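Local coordinates for TENA/THI-4 protein (Shewanella denitrificans OS217, PDB 3DDE), which is of unknown function but adopts an all-helical heme oxygenase-like fold and may act as an oxidoreductase, at residues A[25-30]-A[215-220]; A[53-58]-A[119-124]; A[60-65]-A[75-80]; A[111-116]-A[211-216]. All coordinates share one frame; numbering follows the deposited sequence.

Contact 1 of 4, residues A[25-30]-A[215-220]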
loop_
_atom_site.group_PDB
_atom_site.type_symbol
_atom_site.label_atom_id
_atom_site.label_comp_id
_atom_site.label_asym_id
_atom_site.label_seq_id
_atom_site.Cartn_x
_atom_site.Cartn_y
_atom_site.Cartn_z
ATOM N N SER A 25 7.325 34.074 11.688
ATOM C CA SER A 25 6.643 34.046 10.387
ATOM C C SER A 25 6.293 35.432 9.846
ATOM O O SER A 25 5.519 36.162 10.473
ATOM C CB SER A 25 5.350 33.235 10.474
ATOM O OG SER A 25 4.696 33.211 9.217
ATOM N N PRO A 26 6.846 35.808 8.673
ATOM C CA PRO A 26 6.475 37.104 8.119
ATOM C C PRO A 26 5.000 37.141 7.741
ATOM O O PRO A 26 4.384 38.213 7.743
ATOM C CB PRO A 26 7.336 37.207 6.855
ATOM C CG PRO A 26 8.409 36.254 7.032
ATOM C CD PRO A 26 7.821 35.135 7.809
ATOM N N PHE A 27 4.463 35.979 7.368
ATOM C CA PHE A 27 3.051 35.818 7.033
ATOM C C PHE A 27 2.199 36.248 8.228
ATOM O O PHE A 27 1.291 37.071 8.089
ATOM C CB PHE A 27 2.759 34.354 6.646
ATOM C CG PHE A 27 1.295 34.047 6.443
ATOM C CD1 PHE A 27 0.702 34.196 5.198
ATOM C CD2 PHE A 27 0.513 33.603 7.504
ATOM C CE1 PHE A 27 -0.658 33.924 5.019
ATOM C CE2 PHE A 27 -0.831 33.327 7.334
ATOM C CZ PHE A 27 -1.423 33.492 6.088
ATOM N N ILE A 28 2.519 35.712 9.403
ATOM C CA ILE A 28 1.782 36.023 10.630
ATOM C C ILE A 28 1.901 37.500 11.007
ATOM O O ILE A 28 0.918 38.094 11.445
ATOM C CB ILE A 28 2.247 35.152 11.832
ATOM C CG1 ILE A 28 2.079 33.649 11.558
ATOM C CG2 ILE A 28 1.484 35.527 13.094
ATOM C CD1 ILE A 28 0.655 33.165 11.460
ATOM N N HIS A 29 3.080 38.109 10.839
ATOM C CA HIS A 29 3.224 39.529 11.190
ATOM C C HIS A 29 2.417 40.379 10.219
ATOM O O HIS A 29 1.762 41.322 10.631
ATOM C CB HIS A 29 4.670 40.042 11.219
ATOM C CG HIS A 29 5.627 39.145 11.935
ATOM N ND1 HIS A 29 6.992 39.247 11.774
ATOM C CD2 HIS A 29 5.419 38.075 12.742
ATOM C CE1 HIS A 29 7.586 38.308 12.491
ATOM N NE2 HIS A 29 6.653 37.575 13.078
ATOM N N GLU A 30 2.476 40.045 8.933
ATOM C CA GLU A 30 1.724 40.772 7.907
ATOM C C GLU A 30 0.240 40.822 8.292
ATOM O O GLU A 30 -0.409 41.870 8.185
ATOM C CB GLU A 30 1.909 40.082 6.548
ATOM C CG GLU A 30 1.125 40.657 5.373
ATOM C CD GLU A 30 1.676 41.963 4.832
ATOM O OE1 GLU A 30 2.635 42.521 5.407
ATOM O OE2 GLU A 30 1.137 42.430 3.807
ATOM N N ASP A 215 5.725 29.684 5.014
ATOM C CA ASP A 215 6.894 30.201 4.293
ATOM C C ASP A 215 6.698 30.112 2.777
ATOM O O ASP A 215 7.036 31.036 2.046
ATOM C CB ASP A 215 8.163 29.427 4.684
ATOM C CG ASP A 215 8.457 29.480 6.175
ATOM O OD1 ASP A 215 8.048 30.467 6.838
ATOM O OD2 ASP A 215 9.115 28.531 6.676
ATOM N N ASP A 216 6.182 28.989 2.294
ATOM C CA ASP A 216 5.871 28.862 0.859
ATOM C C ASP A 216 4.762 29.812 0.453
ATOM O O ASP A 216 4.832 30.443 -0.606
ATOM C CB ASP A 216 5.460 27.431 0.477
ATOM C CG ASP A 216 6.634 26.546 0.193
ATOM O OD1 ASP A 216 7.767 26.971 0.454
ATOM O OD2 ASP A 216 6.419 25.425 -0.294
ATOM N N VAL A 217 3.739 29.911 1.293
ATOM C CA VAL A 217 2.622 30.839 1.019
ATOM C C VAL A 217 3.134 32.278 0.894
ATOM O O VAL A 217 2.749 33.002 -0.031
ATOM C CB VAL A 217 1.504 30.759 2.104
ATOM C CG1 VAL A 217 0.448 31.863 1.904
ATOM C CG2 VAL A 217 0.863 29.401 2.089
ATOM N N TRP A 218 4.014 32.682 1.813
ATOM C CA TRP A 218 4.570 34.045 1.805
ATOM C C TRP A 218 5.435 34.307 0.558
ATOM O O TRP A 218 5.244 35.317 -0.129
ATOM C CB TRP A 218 5.352 34.305 3.104
ATOM C CG TRP A 218 5.837 35.715 3.282
ATOM C CD1 TRP A 218 7.131 36.129 3.391
ATOM C CD2 TRP A 218 5.030 36.896 3.350
ATOM N NE1 TRP A 218 7.179 37.501 3.541
ATOM C CE2 TRP A 218 5.901 37.993 3.513
ATOM C CE3 TRP A 218 3.654 37.133 3.297
ATOM C CZ2 TRP A 218 5.443 39.300 3.622
ATOM C CZ3 TRP A 218 3.200 38.440 3.403
ATOM C CH2 TRP A 218 4.093 39.505 3.562
ATOM N N LYS A 219 6.361 33.398 0.255
ATOM C CA LYS A 219 7.222 33.524 -0.931
ATOM C C LYS A 219 6.388 33.703 -2.223
ATOM O O LYS A 219 6.645 34.613 -3.008
ATOM C CB LYS A 219 8.164 32.305 -1.015
ATOM C CG LYS A 219 9.034 32.207 -2.262
ATOM N N GLU A 220 5.377 32.853 -2.422
ATOM C CA GLU A 220 4.520 32.936 -3.611
ATOM C C GLU A 220 3.675 34.207 -3.622
ATOM O O GLU A 220 3.330 34.711 -4.698
ATOM C CB GLU A 220 3.604 31.701 -3.729
ATOM C CG GLU A 220 4.327 30.381 -3.984
ATOM C CD GLU A 220 5.061 30.334 -5.314
ATOM O OE1 GLU A 220 4.665 31.039 -6.254
ATOM O OE2 GLU A 220 6.040 29.569 -5.430
HETATM O O HOH W 1 6.031 32.799 6.809
#
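Helix 26-32 meets helix 193-223 steeply at Phe27 and Trp218: the short segments run 68° apart, their axes approach to 9.7 Å, and Phe27 CA lies 5.7 Å from Trp218 CA. Setting CG of Trp218 anti to the backbone N (chi1 -173°) swings the indole across to the first turn of the other helix. Pro26 CB sits over the face of the five-membered ring in a CH-pi contact, shifted toward the rim and 3.3 Å from Trp218 NE1; Phe27 N lies above the same face. At the six-membered end Glu30, bent at chi2, crosses the indole nearly at a right angle, its CG 3.6 Å from Trp218 CZ3. Beside this, Phe27 CE1 packs on Val217 CG1 at 3.9 Å. Ser25 OG, which takes a weak N-cap bond from Ile28 N, also shares a water with Asp215 OD1. With an alanine in place of Trp218, Pro26 would probably lose the ring face under its CB and the Glu30 methylenes their packing partner, opening a gap between the helices. Leu40 of helix 38-52 backs Phe27 and Glu30, and the whole is the docking of a short helix onto the long last helix of a heme oxygenase-like fold.

Contact 2 of 4, residues A[53-58]-A[119-124]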
loop_
_atom_site.group_PDB
_atom_site.type_symbol
_atom_site.label_atom_id
_atom_site.label_comp_id
_atom_site.label_asym_id
_atom_site.label_seq_id
_atom_site.Cartn_x
_atom_site.Cartn_y
_atom_site.Cartn_z
ATOM N N LYS A 53 -7.587 17.716 2.559
ATOM C CA LYS A 53 -8.174 16.763 1.624
ATOM C C LYS A 53 -7.736 15.311 1.896
ATOM O O LYS A 53 -8.464 14.355 1.591
ATOM C CB LYS A 53 -7.692 17.217 0.243
ATOM C CG LYS A 53 -8.137 16.466 -0.977
ATOM C CD LYS A 53 -7.726 17.246 -2.268
ATOM C CE LYS A 53 -6.206 17.561 -2.372
ATOM N NZ LYS A 53 -5.877 18.527 -3.513
ATOM N N HIS A 54 -6.553 15.154 2.493
ATOM C CA HIS A 54 -5.988 13.839 2.760
ATOM C C HIS A 54 -6.107 13.334 4.202
ATOM O O HIS A 54 -5.767 12.185 4.473
ATOM C CB HIS A 54 -4.504 13.830 2.342
ATOM C CG HIS A 54 -4.292 14.004 0.870
ATOM N ND1 HIS A 54 -4.435 12.967 -0.029
ATOM C CD2 HIS A 54 -3.965 15.094 0.136
ATOM C CE1 HIS A 54 -4.199 13.408 -1.250
ATOM N NE2 HIS A 54 -3.917 14.697 -1.180
ATOM N N ASN A 55 -6.608 14.160 5.115
ATOM C CA ASN A 55 -6.614 13.784 6.530
ATOM C C ASN A 55 -7.513 12.622 6.942
ATOM O O ASN A 55 -7.087 11.779 7.754
ATOM C CB ASN A 55 -6.770 15.024 7.418
ATOM C CG ASN A 55 -5.481 15.829 7.501
ATOM O OD1 ASN A 55 -4.410 15.409 6.994
ATOM N ND2 ASN A 55 -5.555 16.960 8.144
ATOM N N ALA A 56 -8.721 12.565 6.377
ATOM C CA ALA A 56 -9.627 11.462 6.626
ATOM C C ALA A 56 -8.972 10.165 6.155
ATOM O O ALA A 56 -9.041 9.149 6.823
ATOM C CB ALA A 56 -10.978 11.678 5.906
ATOM N N LYS A 57 -8.334 10.234 4.993
ATOM C CA LYS A 57 -7.685 9.087 4.368
ATOM C C LYS A 57 -6.498 8.569 5.162
ATOM O O LYS A 57 -6.439 7.377 5.432
ATOM C CB LYS A 57 -7.244 9.445 2.968
ATOM C CG LYS A 57 -8.390 9.747 2.046
ATOM C CD LYS A 57 -7.878 10.011 0.651
ATOM C CE LYS A 57 -9.024 10.237 -0.273
ATOM N NZ LYS A 57 -8.596 10.128 -1.683
ATOM N N ASN A 58 -5.572 9.444 5.557
ATOM C CA ASN A 58 -4.444 8.976 6.334
ATOM C C ASN A 58 -4.829 8.534 7.771
ATOM O O ASN A 58 -4.171 7.658 8.344
ATOM C CB ASN A 58 -3.201 9.907 6.229
ATOM C CG ASN A 58 -3.427 11.330 6.749
ATOM O OD1 ASN A 58 -3.963 11.569 7.848
ATOM N ND2 ASN A 58 -2.937 12.278 5.981
ATOM N N ALA A 119 2.930 13.908 2.379
ATOM C CA ALA A 119 3.763 12.708 2.355
ATOM C C ALA A 119 4.089 12.212 3.764
ATOM O O ALA A 119 3.995 11.020 4.041
ATOM C CB ALA A 119 5.072 12.967 1.593
ATOM N N TYR A 120 4.487 13.134 4.639
ATOM C CA TYR A 120 4.868 12.819 6.017
ATOM C C TYR A 120 3.744 12.164 6.794
ATOM O O TYR A 120 3.941 11.129 7.417
ATOM C CB TYR A 120 5.380 14.065 6.756
ATOM C CG TYR A 120 5.749 13.760 8.198
ATOM C CD1 TYR A 120 6.865 12.994 8.489
ATOM C CD2 TYR A 120 4.951 14.192 9.261
ATOM C CE1 TYR A 120 7.204 12.677 9.792
ATOM C CE2 TYR A 120 5.274 13.874 10.562
ATOM C CZ TYR A 120 6.413 13.115 10.816
ATOM O OH TYR A 120 6.770 12.801 12.095
ATOM N N LEU A 121 2.568 12.754 6.721
ATOM C CA LEU A 121 1.373 12.254 7.401
ATOM C C LEU A 121 0.940 10.856 6.939
ATOM O O LEU A 121 0.563 10.032 7.780
ATOM C CB LEU A 121 0.214 13.268 7.269
ATOM C CG LEU A 121 0.360 14.627 7.961
ATOM C CD1 LEU A 121 -0.859 15.482 7.717
ATOM C CD2 LEU A 121 0.598 14.486 9.443
ATOM N N TYR A 122 0.982 10.573 5.634
ATOM C CA TYR A 122 0.684 9.196 5.150
ATOM C C TYR A 122 1.742 8.221 5.652
ATOM O O TYR A 122 1.428 7.119 6.086
ATOM C CB TYR A 122 0.592 9.083 3.618
ATOM C CG TYR A 122 -0.729 9.467 3.016
ATOM C CD1 TYR A 122 -1.785 8.567 2.991
ATOM C CD2 TYR A 122 -0.924 10.711 2.439
ATOM C CE1 TYR A 122 -3.004 8.902 2.434
ATOM C CE2 TYR A 122 -2.116 11.047 1.858
ATOM C CZ TYR A 122 -3.165 10.144 1.856
ATOM O OH TYR A 122 -4.372 10.473 1.288
ATOM N N TRP A 123 2.996 8.635 5.605
ATOM C CA TRP A 123 4.100 7.785 6.072
ATOM C C TRP A 123 3.958 7.387 7.533
ATOM O O TRP A 123 4.094 6.202 7.874
ATOM C CB TRP A 123 5.430 8.508 5.847
ATOM C CG TRP A 123 6.652 7.806 6.305
ATOM C CD1 TRP A 123 7.455 8.165 7.328
ATOM C CD2 TRP A 123 7.216 6.612 5.749
ATOM N NE1 TRP A 123 8.516 7.288 7.430
ATOM C CE2 TRP A 123 8.386 6.331 6.466
ATOM C CE3 TRP A 123 6.861 5.776 4.683
ATOM C CZ2 TRP A 123 9.179 5.222 6.190
ATOM C CZ3 TRP A 123 7.666 4.685 4.394
ATOM C CH2 TRP A 123 8.807 4.417 5.146
ATOM N N ILE A 124 3.693 8.357 8.400
ATOM C CA ILE A 124 3.603 8.060 9.827
ATOM C C ILE A 124 2.280 7.351 10.175
ATOM O O ILE A 124 2.116 6.794 11.261
ATOM C CB ILE A 124 3.948 9.305 10.732
ATOM C CG1 ILE A 124 2.948 10.461 10.578
ATOM C CG2 ILE A 124 5.396 9.760 10.503
ATOM C CD1 ILE A 124 1.625 10.247 11.346
#
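Tyr122 lays one face of its ring against Asn58 CB, a CH-pi contact in which CB stands 4.0 Å from the ring centroid and 20° off the normal. This joins helix 55-65 to helix 112-126 in the helical bundle of the heme oxygenase-like fold, with Asn58 CA and Tyr122 CA 5.3 Å apart. The chi1 of Tyr122, -83°, places CG anti to the carbonyl carbon and sends the phenol obliquely across the first turn of helix 55-65, where Lys57 CB comes within 3.5 Å of Tyr122 OH. The side chain of Asn58 stands with CG between the backbone N and the carbonyl carbon (chi1 62°), a position that brings ND2 to 3.5 Å from Leu121 CB while OD1 bonds to Arg133 NH2. Asn55 is used in a similarly divided way: its OD1 lies 3.6 Å from Leu121 CD1, and its ND2 bonds to Tyr136 OH. These outside bonds hold the far atom of each amide, Asn58 OD1 and Asn55 ND2, while Asn58 ND2 and Asn55 OD1 face the leucine. The tyrosine also belongs to a subunit interface, since its ring stacks with Trp123 of the second subunit, and a PEG molecule, probably from the crystallisation liquor, is bound about 4 Å from its side chain. His54 crosses the phenol at roughly a right angle and offers its ring edge, so that His54 ND1 and Tyr122 OH form a hydrogen bond of 2.8 Å, in which either could be the donor.

Contact 3 of 4, residues A[60-65]-A[75-80]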
loop_
_atom_site.group_PDB
_atom_site.type_symbol
_atom_site.label_atom_id
_atom_site.label_comp_id
_atom_site.label_asym_id
_atom_site.label_seq_id
_atom_site.Cartn_x
_atom_site.Cartn_y
_atom_site.Cartn_z
ATOM N N ALA A 60 -7.766 6.963 8.432
ATOM C CA ALA A 60 -8.305 5.626 8.199
ATOM C C ALA A 60 -7.165 4.617 7.970
ATOM O O ALA A 60 -7.267 3.457 8.351
ATOM C CB ALA A 60 -9.305 5.620 7.004
ATOM N N LEU A 61 -6.067 5.077 7.384
ATOM C CA LEU A 61 -4.924 4.210 7.087
ATOM C C LEU A 61 -4.265 3.600 8.340
ATOM O O LEU A 61 -3.807 2.450 8.306
ATOM C CB LEU A 61 -3.912 4.981 6.233
ATOM C CG LEU A 61 -2.801 4.219 5.513
ATOM C CD1 LEU A 61 -3.350 3.061 4.655
ATOM C CD2 LEU A 61 -2.008 5.216 4.668
ATOM N N VAL A 62 -4.221 4.356 9.441
ATOM C CA VAL A 62 -3.695 3.833 10.706
ATOM C C VAL A 62 -4.443 2.535 11.086
ATOM O O VAL A 62 -3.829 1.552 11.536
ATOM C CB VAL A 62 -3.866 4.847 11.875
ATOM C CG1 VAL A 62 -3.330 4.257 13.213
ATOM C CG2 VAL A 62 -3.220 6.221 11.547
ATOM N N GLY A 63 -5.766 2.547 10.917
ATOM C CA GLY A 63 -6.608 1.389 11.251
ATOM C C GLY A 63 -6.436 0.190 10.331
ATOM O O GLY A 63 -6.635 -0.944 10.732
ATOM N N ILE A 64 -6.058 0.444 9.086
ATOM C CA ILE A 64 -5.811 -0.615 8.127
ATOM C C ILE A 64 -4.418 -1.223 8.291
ATOM O O ILE A 64 -4.277 -2.434 8.198
ATOM C CB ILE A 64 -5.990 -0.092 6.683
ATOM C CG1 ILE A 64 -7.439 0.358 6.487
ATOM C CG2 ILE A 64 -5.623 -1.174 5.668
ATOM C CD1 ILE A 64 -7.572 1.438 5.464
HETATM N N MSE A 65 -3.405 -0.384 8.529
HETATM C CA MSE A 65 -1.998 -0.827 8.626
HETATM C C MSE A 65 -1.529 -1.218 10.023
HETATM O O MSE A 65 -0.601 -2.020 10.153
HETATM C CB MSE A 65 -1.061 0.268 8.130
HETATM C CG MSE A 65 -1.294 0.656 6.719
HETATM SE SE MSE A 65 -1.074 -0.764 5.485
HETATM C CE MSE A 65 0.873 -0.920 5.578
ATOM N N SER A 75 -11.675 1.575 16.282
ATOM C CA SER A 75 -12.944 2.306 16.114
ATOM C C SER A 75 -12.683 3.800 15.967
ATOM O O SER A 75 -13.269 4.464 15.110
ATOM C CB SER A 75 -13.900 2.096 17.281
ATOM O OG SER A 75 -14.513 0.834 17.216
ATOM N N PHE A 76 -11.807 4.317 16.826
ATOM C CA PHE A 76 -11.428 5.726 16.810
ATOM C C PHE A 76 -10.938 6.168 15.422
ATOM O O PHE A 76 -11.360 7.219 14.912
ATOM C CB PHE A 76 -10.351 6.004 17.887
ATOM C CG PHE A 76 -9.757 7.386 17.816
ATOM C CD1 PHE A 76 -8.745 7.680 16.903
ATOM C CD2 PHE A 76 -10.201 8.395 18.666
ATOM C CE1 PHE A 76 -8.199 8.953 16.829
ATOM C CE2 PHE A 76 -9.663 9.675 18.597
ATOM C CZ PHE A 76 -8.663 9.955 17.680
ATOM N N CYS A 77 -10.045 5.384 14.822
ATOM C CA CYS A 77 -9.500 5.712 13.499
ATOM C C CYS A 77 -10.562 5.846 12.422
ATOM O O CYS A 77 -10.536 6.802 11.649
ATOM C CB CYS A 77 -8.482 4.669 13.052
ATOM S SG CYS A 77 -6.996 4.709 14.023
ATOM N N PHE A 78 -11.487 4.888 12.358
ATOM C CA PHE A 78 -12.528 4.933 11.335
ATOM C C PHE A 78 -13.578 5.973 11.662
ATOM O O PHE A 78 -14.090 6.650 10.766
ATOM C CB PHE A 78 -13.152 3.556 11.073
ATOM C CG PHE A 78 -12.156 2.514 10.602
ATOM C CD1 PHE A 78 -11.130 2.840 9.722
ATOM C CD2 PHE A 78 -12.277 1.200 11.001
ATOM C CE1 PHE A 78 -10.232 1.859 9.285
ATOM C CE2 PHE A 78 -11.385 0.233 10.562
ATOM C CZ PHE A 78 -10.385 0.554 9.706
ATOM N N HIS A 79 -13.895 6.114 12.944
ATOM C CA HIS A 79 -14.851 7.125 13.350
ATOM C C HIS A 79 -14.368 8.507 12.968
ATOM O O HIS A 79 -15.116 9.279 12.369
ATOM C CB HIS A 79 -15.102 7.114 14.855
ATOM C CG HIS A 79 -15.869 8.313 15.329
ATOM N ND1 HIS A 79 -17.182 8.535 14.985
ATOM C CD2 HIS A 79 -15.493 9.368 16.090
ATOM C CE1 HIS A 79 -17.590 9.670 15.526
ATOM N NE2 HIS A 79 -16.582 10.198 16.196
ATOM N N HIS A 80 -13.132 8.828 13.334
ATOM C CA HIS A 80 -12.591 10.141 13.015
ATOM C C HIS A 80 -12.348 10.387 11.547
ATOM O O HIS A 80 -12.470 11.528 11.103
ATOM C CB HIS A 80 -11.394 10.503 13.895
ATOM C CG HIS A 80 -11.815 10.971 15.242
ATOM N ND1 HIS A 80 -12.137 12.286 15.489
ATOM C CD2 HIS A 80 -12.111 10.290 16.374
ATOM C CE1 HIS A 80 -12.558 12.404 16.735
ATOM N NE2 HIS A 80 -12.558 11.207 17.292
#
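Cys77 is the first residue of 75-80 to touch helix 55-65, pointing its CB toward it where the two short helix axes pass only 7.8 Å apart, roughly antiparallel with a crossing angle of -148°. Placed anti to the carbonyl carbon (chi1 -69°), its sulfur lies against Val62, with Cys77 SG 3.8 Å from Val62 CG1, while its CB rests near the Gly63 backbone. Phe78 follows on the other flank of that glycine. Its ring reaches across and turns its edge to the opposing backbone: Phe78 CE1 is 3.5 Å from Ala60 O, near the ring plane, and Ile64 CG1 also meets the edge, 4.2 Å from the same CE1. Phe78 CZ comes within 4.0 Å of Gly63 C, so the ring occupies the space beside an alpha carbon with no side chain; a CB built on Gly63 would fall 2.9 Å from Phe78 CE1. The absence of a side chain there thus goes with the close approach of the helices. Together they form a helical hairpin, and both its sides have neighbours. Ala60 packs on Phe78 of the third subunit and Phe78 on Ala60 of that subunit, His80 sets its ring edge-to-face with His178 of helix 166-189, and helix 112-126 lies behind helix 55-65, touching Leu61 through Tyr122 and Ala126 and Val62 through Ser125.

Contact 4 of 4, residues A[111-116]-A[211-216]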
loop_
_atom_site.group_PDB
_atom_site.type_symbol
_atom_site.label_atom_id
_atom_site.label_comp_id
_atom_site.label_asym_id
_atom_site.label_seq_id
_atom_site.Cartn_x
_atom_site.Cartn_y
_atom_site.Cartn_z
ATOM N N LEU A 111 1.680 23.415 -3.082
ATOM C CA LEU A 111 3.031 23.960 -3.012
ATOM C C LEU A 111 3.956 22.855 -2.430
ATOM O O LEU A 111 3.486 21.925 -1.753
ATOM C CB LEU A 111 3.076 25.274 -2.198
ATOM C CG LEU A 111 2.371 26.525 -2.792
ATOM C CD1 LEU A 111 2.381 27.725 -1.831
ATOM C CD2 LEU A 111 2.984 26.907 -4.118
ATOM N N PRO A 112 5.276 22.943 -2.689
ATOM C CA PRO A 112 6.178 21.875 -2.206
ATOM C C PRO A 112 6.112 21.585 -0.705
ATOM O O PRO A 112 6.155 20.419 -0.305
ATOM C CB PRO A 112 7.552 22.371 -2.617
ATOM C CG PRO A 112 7.259 23.297 -3.793
ATOM C CD PRO A 112 6.016 23.985 -3.412
ATOM N N ALA A 113 5.981 22.614 0.118
ATOM C CA ALA A 113 5.902 22.413 1.563
ATOM C C ALA A 113 4.641 21.622 1.944
ATOM O O ALA A 113 4.658 20.825 2.868
ATOM C CB ALA A 113 5.952 23.786 2.306
ATOM N N THR A 114 3.554 21.847 1.214
ATOM C CA THR A 114 2.274 21.191 1.478
ATOM C C THR A 114 2.346 19.727 1.030
ATOM O O THR A 114 1.883 18.832 1.732
ATOM C CB THR A 114 1.130 21.939 0.746
ATOM O OG1 THR A 114 1.238 23.337 1.032
ATOM C CG2 THR A 114 -0.248 21.418 1.160
ATOM N N GLU A 115 2.900 19.505 -0.155
ATOM C CA GLU A 115 3.122 18.162 -0.664
ATOM C C GLU A 115 3.993 17.374 0.338
ATOM O O GLU A 115 3.752 16.179 0.570
ATOM C CB GLU A 115 3.844 18.224 -2.017
ATOM C CG GLU A 115 3.713 16.958 -2.864
ATOM C CD GLU A 115 2.294 16.781 -3.356
ATOM O OE1 GLU A 115 1.745 17.691 -4.016
ATOM O OE2 GLU A 115 1.710 15.744 -3.075
ATOM N N THR A 116 4.990 18.059 0.921
ATOM C CA THR A 116 5.890 17.466 1.916
ATOM C C THR A 116 5.146 17.074 3.201
ATOM O O THR A 116 5.440 16.034 3.782
ATOM C CB THR A 116 7.098 18.408 2.245
ATOM O OG1 THR A 116 7.780 18.753 1.040
ATOM C CG2 THR A 116 8.104 17.757 3.241
ATOM N N ALA A 211 4.396 24.671 9.547
ATOM C CA ALA A 211 4.969 26.023 9.572
ATOM C C ALA A 211 5.671 26.361 8.257
ATOM O O ALA A 211 5.628 27.499 7.831
ATOM C CB ALA A 211 5.923 26.194 10.752
ATOM N N ARG A 212 6.307 25.377 7.615
ATOM C CA ARG A 212 6.971 25.597 6.330
ATOM C C ARG A 212 5.967 25.978 5.235
ATOM O O ARG A 212 6.353 26.579 4.244
ATOM C CB ARG A 212 7.760 24.371 5.869
ATOM C CG ARG A 212 8.896 23.911 6.827
ATOM C CD ARG A 212 10.065 23.342 6.014
ATOM N NE ARG A 212 9.495 22.428 5.083
ATOM C CZ ARG A 212 9.867 22.187 3.834
ATOM N NH1 ARG A 212 10.888 22.782 3.266
ATOM N NH2 ARG A 212 9.137 21.317 3.148
ATOM N N ILE A 213 4.698 25.595 5.400
ATOM C CA ILE A 213 3.653 25.957 4.447
ATOM C C ILE A 213 3.464 27.482 4.441
ATOM O O ILE A 213 3.334 28.092 3.384
ATOM C CB ILE A 213 2.318 25.218 4.752
ATOM C CG1 ILE A 213 2.487 23.696 4.562
ATOM C CG2 ILE A 213 1.198 25.730 3.872
ATOM C CD1 ILE A 213 1.201 22.870 4.812
ATOM N N LEU A 214 3.484 28.093 5.627
ATOM C CA LEU A 214 3.405 29.552 5.779
ATOM C C LEU A 214 4.531 30.279 5.009
ATOM O O LEU A 214 4.315 31.350 4.428
ATOM C CB LEU A 214 3.490 29.921 7.257
ATOM C CG LEU A 214 2.336 29.521 8.175
ATOM C CD1 LEU A 214 2.677 29.791 9.654
ATOM C CD2 LEU A 214 1.096 30.276 7.762
ATOM N N ASP A 215 5.725 29.684 5.014
ATOM C CA ASP A 215 6.894 30.201 4.293
ATOM C C ASP A 215 6.698 30.112 2.777
ATOM O O ASP A 215 7.036 31.036 2.046
ATOM C CB ASP A 215 8.163 29.427 4.684
ATOM C CG ASP A 215 8.457 29.480 6.175
ATOM O OD1 ASP A 215 8.048 30.467 6.838
ATOM O OD2 ASP A 215 9.115 28.531 6.676
ATOM N N ASP A 216 6.182 28.989 2.294
ATOM C CA ASP A 216 5.871 28.862 0.859
ATOM C C ASP A 216 4.762 29.812 0.453
ATOM O O ASP A 216 4.832 30.443 -0.606
ATOM C CB ASP A 216 5.460 27.431 0.477
ATOM C CG ASP A 216 6.634 26.546 0.193
ATOM O OD1 ASP A 216 7.767 26.971 0.454
ATOM O OD2 ASP A 216 6.419 25.425 -0.294
HETATM O O HOH W 2 6.417 21.126 4.974
#
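Asp216 OD2 accepts a hydrogen bond from Ala113 N, 2.9 Å long with an N-H...O angle of 153°; the amide comes from the syn side, 31° out of the carboxylate plane. The same oxygen presses on the methyl group, Ala113 CB lying 3.1 Å from Asp216 OD2 and 3.4 Å from Arg212 O. Leu111 CD1 slides past Asp216 CB at 3.9 Å. A carboxylate at a first-turn amide is well placed to be stabilised by the positive end of helix 112-126. A leucine in place of Asp216 would probably leave Ala113 N without this acceptor and remove the charge facing the helix start. The two helices, both part of the heme oxygenase-like bundle, run nearly antiparallel (161°). On one flank Ile213 CG2 packs 3.7 Å from Thr114 OG1, whose hydrogen-bonding partner is Glu47 OE1; that carboxylate also binds Leu111 N. On the other, Arg212, bent at chi2 and chi3, turns one guanidinium face to Ala113 CB and brings NH2 to 3.6 Å from Thr116 OG1 at its edge; a water accepting from NH2 donates to Ala113 O. Thr116 OG1 donates to Pro112 O at 2.7 Å, from the opposite carbonyl face to Thr116 N, and also bonds Asn205 ND2 of the second subunit.

From the N terminus the chain first enters contact 1, whose partner segment at 215-220 closes a loop enclosing contacts 2 and 3. Helix 55-65 then opens contact 2 and, one step on, contact 3, which closes quickly through helix 71-84 and nests inside the loop that 119-124 closes. Helix 112-126 serves twice: 111-116 waits for 211-216, so contact 4 crosses contact 2. Contacts 1 and 4 end side by side on helix 193-223, sharing Asp215 and Asp216, and touch through Phe27 and Leu214. Farther from contact 1, Leu61 packs on Tyr122, linking contacts 2 and 3. The hairpin of helices 55-65 and 71-84 is thereby connected through helix 112-126 to the last helix.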